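Long-range contact in RagB/SusD family nutrient uptake outer membrane protein (PDB 7KV2), which probably binds beta-glucan at the outer membrane of a gut Bacteroides, as a surface glycan-binding protein of the SusD family: residues L292-S304 with S391-Y403. Sequence-based numbering, arbitrary orientation.
Sequences LVAGGTALPTLIS and SSELNWNNNLRIY
Two groups of 391-403 grip the hydroxyl of Thr301: OG1 donates to Glu393 O at 2.6 Å and accepts from Trp396 NE1 at 2.9 Å. Its proton thus goes to an in-plane lone pair of the Glu393 carbonyl, while the indole N-H meets the oxygen almost within the ring plane. OG1 stands beside the backbone N of Thr301 (chi1 -66°), which turns it from the short helix 299-303 onto the indole edge. One residue earlier, Pro300 runs antiparallel alongside the Trp396 side chain and lays CB over the five-membered ring, a CH-pi contact 3.7 Å from its centroid. Pro300 CG also packs on Trp396 CB and lies 3.5 Å from Asn398 OD1. Edge and face of the indole are therefore held by consecutive helix residues.

Ahead of the helix the backbones form a single antiparallel bridge, a hydrogen-bonded pair in which Thr297 N donates to Trp396 O (2.9 Å) and Trp396 N returns a bond to Thr297 O (3.2 Å). Gly296 passes so close to Asn395 that their CA atoms are 3.5 Å apart, the tightest backbone approach in the register. The N-H of Gly296 reaches Asn395 OD1 in a nearly straight bond (166°), and Asn395 ND2 spans to Ser391 O and Arg286 O. Thr297 OG1, anti to its own backbone N (chi1 175°), accepts a capping bond from Leu299 N in the turn that leads into the helix and is hydrogen-bonded to Asp61 OD2.

This buried junction ties the loop that enters helix 299-303 to the one that leads into strand 400-404, within the SusD-family region. Because the indole is held at its edge by a hydrogen bond and over one face by Pro300, its rotation should be fixed and the two loops kept in register where they meet.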
loop_
_atom_site.group_PDB
_atom_site.type_symbol
_atom_site.label_atom_id
_atom_site.label_comp_id
_atom_site.label_asym_id
_atom_site.label_seq_id
_atom_site.Cartn_x
_atom_site.Cartn_y
_atom_site.Cartn_z
ATOM N N LEU A 292 2.338 7.237 -17.202
ATOM C CA LEU A 292 1.269 7.896 -16.398
ATOM C C LEU A 292 -0.127 7.429 -16.848
ATOM O O LEU A 292 -1.105 7.707 -16.122
ATOM C CB LEU A 292 1.443 9.412 -16.526
ATOM C CG LEU A 292 2.841 9.918 -16.168
ATOM C CD1 LEU A 292 2.835 11.437 -16.040
ATOM C CD2 LEU A 292 3.315 9.269 -14.878
ATOM N N VAL A 293 -0.207 6.780 -18.005
ATOM C CA VAL A 293 -1.492 6.352 -18.624
ATOM C C VAL A 293 -2.134 5.340 -17.665
ATOM O O VAL A 293 -1.376 4.576 -16.968
ATOM C CB VAL A 293 -1.294 5.791 -20.052
ATOM C CG1 VAL A 293 -0.591 6.786 -20.983
ATOM C CG2 VAL A 293 -0.571 4.455 -20.062
ATOM N N ALA A 294 -3.467 5.345 -17.609
ATOM C CA ALA A 294 -4.294 4.339 -16.907
ATOM C C ALA A 294 -4.167 3.002 -17.663
ATOM O O ALA A 294 -4.897 2.778 -18.666
ATOM C CB ALA A 294 -5.717 4.823 -16.780
ATOM N N GLY A 295 -3.199 2.185 -17.232
ATOM C CA GLY A 295 -2.880 0.871 -17.811
ATOM C C GLY A 295 -2.704 -0.130 -16.692
ATOM O O GLY A 295 -3.505 -0.052 -15.689
ATOM N N GLY A 296 -1.705 -1.004 -16.835
ATOM C CA GLY A 296 -1.333 -1.989 -15.810
ATOM C C GLY A 296 -0.296 -1.494 -14.822
ATOM O O GLY A 296 0.027 -0.303 -14.800
ATOM N N THR A 297 0.135 -2.400 -13.952
ATOM C CA THR A 297 1.138 -2.144 -12.905
ATOM C C THR A 297 2.424 -2.844 -13.287
ATOM O O THR A 297 2.394 -3.903 -13.898
ATOM C CB THR A 297 0.639 -2.574 -11.512
ATOM O OG1 THR A 297 1.688 -2.399 -10.590
ATOM C CG2 THR A 297 0.195 -4.010 -11.421
ATOM N N ALA A 298 3.536 -2.280 -12.867
ATOM C CA ALA A 298 4.862 -2.895 -13.002
ATOM C C ALA A 298 5.113 -3.875 -11.862
ATOM O O ALA A 298 6.116 -4.599 -11.945
ATOM C CB ALA A 298 5.913 -1.795 -12.959
ATOM N N LEU A 299 4.294 -3.861 -10.798
ATOM C CA LEU A 299 4.683 -4.540 -9.514
ATOM C C LEU A 299 5.061 -6.000 -9.765
ATOM O O LEU A 299 6.121 -6.436 -9.301
ATOM C CB LEU A 299 3.618 -4.339 -8.435
ATOM C CG LEU A 299 3.835 -5.106 -7.137
ATOM C CD1 LEU A 299 5.121 -4.699 -6.451
ATOM C CD2 LEU A 299 2.687 -4.968 -6.163
ATOM N N PRO A 300 4.242 -6.814 -10.471
ATOM C CA PRO A 300 4.573 -8.230 -10.682
ATOM C C PRO A 300 5.903 -8.416 -11.418
ATOM O O PRO A 300 6.592 -9.345 -11.112
ATOM C CB PRO A 300 3.362 -8.783 -11.434
ATOM C CG PRO A 300 2.242 -7.869 -11.018
ATOM C CD PRO A 300 2.899 -6.507 -10.976
ATOM N N THR A 301 6.247 -7.545 -12.358
ATOM C CA THR A 301 7.550 -7.641 -13.067
ATOM C C THR A 301 8.657 -7.447 -12.020
ATOM O O THR A 301 9.671 -8.177 -12.048
ATOM C CB THR A 301 7.658 -6.634 -14.218
ATOM O OG1 THR A 301 6.696 -6.973 -15.239
ATOM C CG2 THR A 301 9.055 -6.652 -14.807
ATOM N N LEU A 302 8.511 -6.479 -11.125
ATOM C CA LEU A 302 9.581 -6.146 -10.131
ATOM C C LEU A 302 9.925 -7.356 -9.260
ATOM O O LEU A 302 11.137 -7.637 -9.129
ATOM C CB LEU A 302 9.130 -4.987 -9.250
ATOM C CG LEU A 302 9.058 -3.652 -9.983
ATOM C CD1 LEU A 302 8.379 -2.582 -9.155
ATOM C CD2 LEU A 302 10.447 -3.189 -10.376
ATOM N N ILE A 303 8.940 -8.151 -8.819
ATOM C CA ILE A 303 9.124 -9.085 -7.664
ATOM C C ILE A 303 8.976 -10.559 -8.058
ATOM O O ILE A 303 9.046 -11.402 -7.173
ATOM C CB ILE A 303 8.138 -8.685 -6.559
ATOM C CG1 ILE A 303 6.702 -8.986 -7.014
ATOM C CG2 ILE A 303 8.346 -7.232 -6.138
ATOM C CD1 ILE A 303 5.661 -8.896 -5.934
ATOM N N SER A 304 8.887 -10.876 -9.346
ATOM C CA SER A 304 8.838 -12.278 -9.826
ATOM C C SER A 304 10.233 -12.762 -10.192
ATOM O O SER A 304 11.155 -11.958 -10.371
ATOM C CB SER A 304 7.839 -12.346 -10.920
ATOM O OG SER A 304 6.558 -11.990 -10.377
ATOM N N SER A 391 4.050 -2.603 -23.639
ATOM C CA SER A 391 5.102 -3.331 -22.878
ATOM C C SER A 391 4.430 -4.285 -21.888
ATOM O O SER A 391 3.809 -3.764 -20.923
ATOM C CB SER A 391 6.008 -2.384 -22.145
ATOM O OG SER A 391 6.476 -2.982 -20.936
ATOM N N SER A 392 4.591 -5.597 -22.096
ATOM C CA SER A 392 4.051 -6.690 -21.243
ATOM C C SER A 392 4.507 -6.474 -19.792
ATOM O O SER A 392 3.695 -6.775 -18.856
ATOM C CB SER A 392 4.443 -8.062 -21.767
ATOM O OG SER A 392 5.818 -8.343 -21.520
ATOM N N GLU A 393 5.694 -5.883 -19.609
ATOM C CA GLU A 393 6.353 -5.748 -18.289
ATOM C C GLU A 393 5.610 -4.726 -17.426
ATOM O O GLU A 393 5.704 -4.813 -16.194
ATOM C CB GLU A 393 7.823 -5.337 -18.465
ATOM C CG GLU A 393 8.633 -6.317 -19.305
ATOM C CD GLU A 393 10.143 -6.202 -19.159
ATOM O OE1 GLU A 393 10.642 -5.054 -18.945
ATOM O OE2 GLU A 393 10.830 -7.257 -19.249
ATOM N N LEU A 394 4.944 -3.741 -18.027
ATOM C CA LEU A 394 4.330 -2.630 -17.267
ATOM C C LEU A 394 2.808 -2.767 -17.236
ATOM O O LEU A 394 2.149 -1.831 -16.692
ATOM C CB LEU A 394 4.738 -1.304 -17.933
ATOM C CG LEU A 394 6.249 -1.032 -17.973
ATOM C CD1 LEU A 394 6.575 0.250 -18.740
ATOM C CD2 LEU A 394 6.861 -0.955 -16.582
ATOM N N ASN A 395 2.243 -3.837 -17.777
ATOM C CA ASN A 395 0.764 -3.860 -17.946
ATOM C C ASN A 395 0.124 -5.060 -17.274
ATOM O O ASN A 395 -0.767 -5.647 -17.898
ATOM C CB ASN A 395 0.318 -3.754 -19.408
ATOM C CG ASN A 395 0.467 -2.329 -19.868
ATOM O OD1 ASN A 395 -0.203 -1.427 -19.341
ATOM N ND2 ASN A 395 1.424 -2.118 -20.768
ATOM N N TRP A 396 0.531 -5.396 -16.049
ATOM C CA TRP A 396 -0.180 -6.442 -15.268
ATOM C C TRP A 396 -1.522 -5.872 -14.763
ATOM O O TRP A 396 -1.586 -4.706 -14.466
ATOM C CB TRP A 396 0.698 -6.906 -14.111
ATOM C CG TRP A 396 1.922 -7.584 -14.603
ATOM C CD1 TRP A 396 3.173 -7.037 -14.735
ATOM C CD2 TRP A 396 1.999 -8.929 -15.089
ATOM N NE1 TRP A 396 4.015 -7.980 -15.243
ATOM C CE2 TRP A 396 3.322 -9.133 -15.506
ATOM C CE3 TRP A 396 1.082 -9.992 -15.189
ATOM C CZ2 TRP A 396 3.749 -10.348 -16.029
ATOM C CZ3 TRP A 396 1.514 -11.191 -15.703
ATOM C CH2 TRP A 396 2.824 -11.366 -16.121
ATOM N N ASN A 397 -2.548 -6.719 -14.677
ATOM C CA ASN A 397 -3.921 -6.327 -14.298
ATOM C C ASN A 397 -4.084 -6.340 -12.758
ATOM O O ASN A 397 -5.156 -5.916 -12.297
ATOM C CB ASN A 397 -4.950 -7.250 -14.979
ATOM C CG ASN A 397 -4.938 -8.684 -14.495
ATOM O OD1 ASN A 397 -4.411 -9.000 -13.423
ATOM N ND2 ASN A 397 -5.511 -9.598 -15.285
ATOM N N ASN A 398 -3.073 -6.697 -11.966
ATOM C CA ASN A 398 -3.261 -6.830 -10.489
ATOM C C ASN A 398 -3.599 -5.491 -9.835
ATOM O O ASN A 398 -2.693 -4.614 -9.664
ATOM C CB ASN A 398 -2.022 -7.397 -9.791
ATOM C CG ASN A 398 -1.540 -8.693 -10.383
ATOM O OD1 ASN A 398 -1.127 -8.724 -11.554
ATOM N ND2 ASN A 398 -1.617 -9.749 -9.577
ATOM N N ASN A 399 -4.824 -5.296 -9.370
ATOM C CA ASN A 399 -5.094 -4.113 -8.526
ATOM C C ASN A 399 -4.233 -4.130 -7.247
ATOM O O ASN A 399 -3.905 -5.199 -6.707
ATOM C CB ASN A 399 -6.564 -4.060 -8.104
ATOM C CG ASN A 399 -7.530 -3.724 -9.214
ATOM O OD1 ASN A 399 -7.148 -3.578 -10.389
ATOM N ND2 ASN A 399 -8.797 -3.615 -8.824
ATOM N N LEU A 400 -3.867 -2.959 -6.731
ATOM C CA LEU A 400 -3.140 -2.853 -5.436
ATOM C C LEU A 400 -4.194 -2.756 -4.342
ATOM O O LEU A 400 -4.941 -1.759 -4.312
ATOM C CB LEU A 400 -2.156 -1.670 -5.449
ATOM C CG LEU A 400 -1.352 -1.582 -4.166
ATOM C CD1 LEU A 400 -0.427 -2.784 -4.006
ATOM C CD2 LEU A 400 -0.570 -0.267 -4.122
ATOM N N ARG A 401 -4.297 -3.793 -3.494
ATOM C CA ARG A 401 -5.278 -3.755 -2.379
ATOM C C ARG A 401 -4.778 -2.762 -1.315
ATOM O O ARG A 401 -3.687 -2.928 -0.800
ATOM C CB ARG A 401 -5.481 -5.153 -1.815
ATOM C CG ARG A 401 -6.416 -6.025 -2.651
ATOM C CD ARG A 401 -5.845 -6.395 -4.019
ATOM N NE ARG A 401 -6.614 -7.520 -4.579
ATOM C CZ ARG A 401 -6.435 -8.025 -5.798
ATOM N NH1 ARG A 401 -5.544 -7.504 -6.625
ATOM N NH2 ARG A 401 -7.182 -9.037 -6.188
ATOM N N ILE A 402 -5.559 -1.767 -0.950
ATOM C CA ILE A 402 -5.166 -0.746 0.057
ATOM C C ILE A 402 -5.801 -1.084 1.415
ATOM O O ILE A 402 -5.041 -1.304 2.372
ATOM C CB ILE A 402 -5.550 0.670 -0.445
ATOM C CG1 ILE A 402 -4.934 0.988 -1.811
ATOM C CG2 ILE A 402 -5.184 1.706 0.600
ATOM C CD1 ILE A 402 -3.409 0.872 -1.839
ATOM N N TYR A 403 -7.146 -1.204 1.466
ATOM C CA TYR A 403 -7.917 -1.504 2.701
ATOM C C TYR A 403 -8.790 -2.735 2.485
ATOM O O TYR A 403 -9.609 -2.788 1.506
ATOM C CB TYR A 403 -8.799 -0.340 3.134
ATOM C CG TYR A 403 -8.009 0.888 3.441
ATOM C CD1 TYR A 403 -6.985 0.863 4.381
ATOM C CD2 TYR A 403 -8.348 2.106 2.866
ATOM C CE1 TYR A 403 -6.254 2.014 4.687
ATOM C CE2 TYR A 403 -7.640 3.252 3.190
ATOM C CZ TYR A 403 -6.615 3.216 4.119
ATOM O OH TYR A 403 -5.894 4.364 4.345
#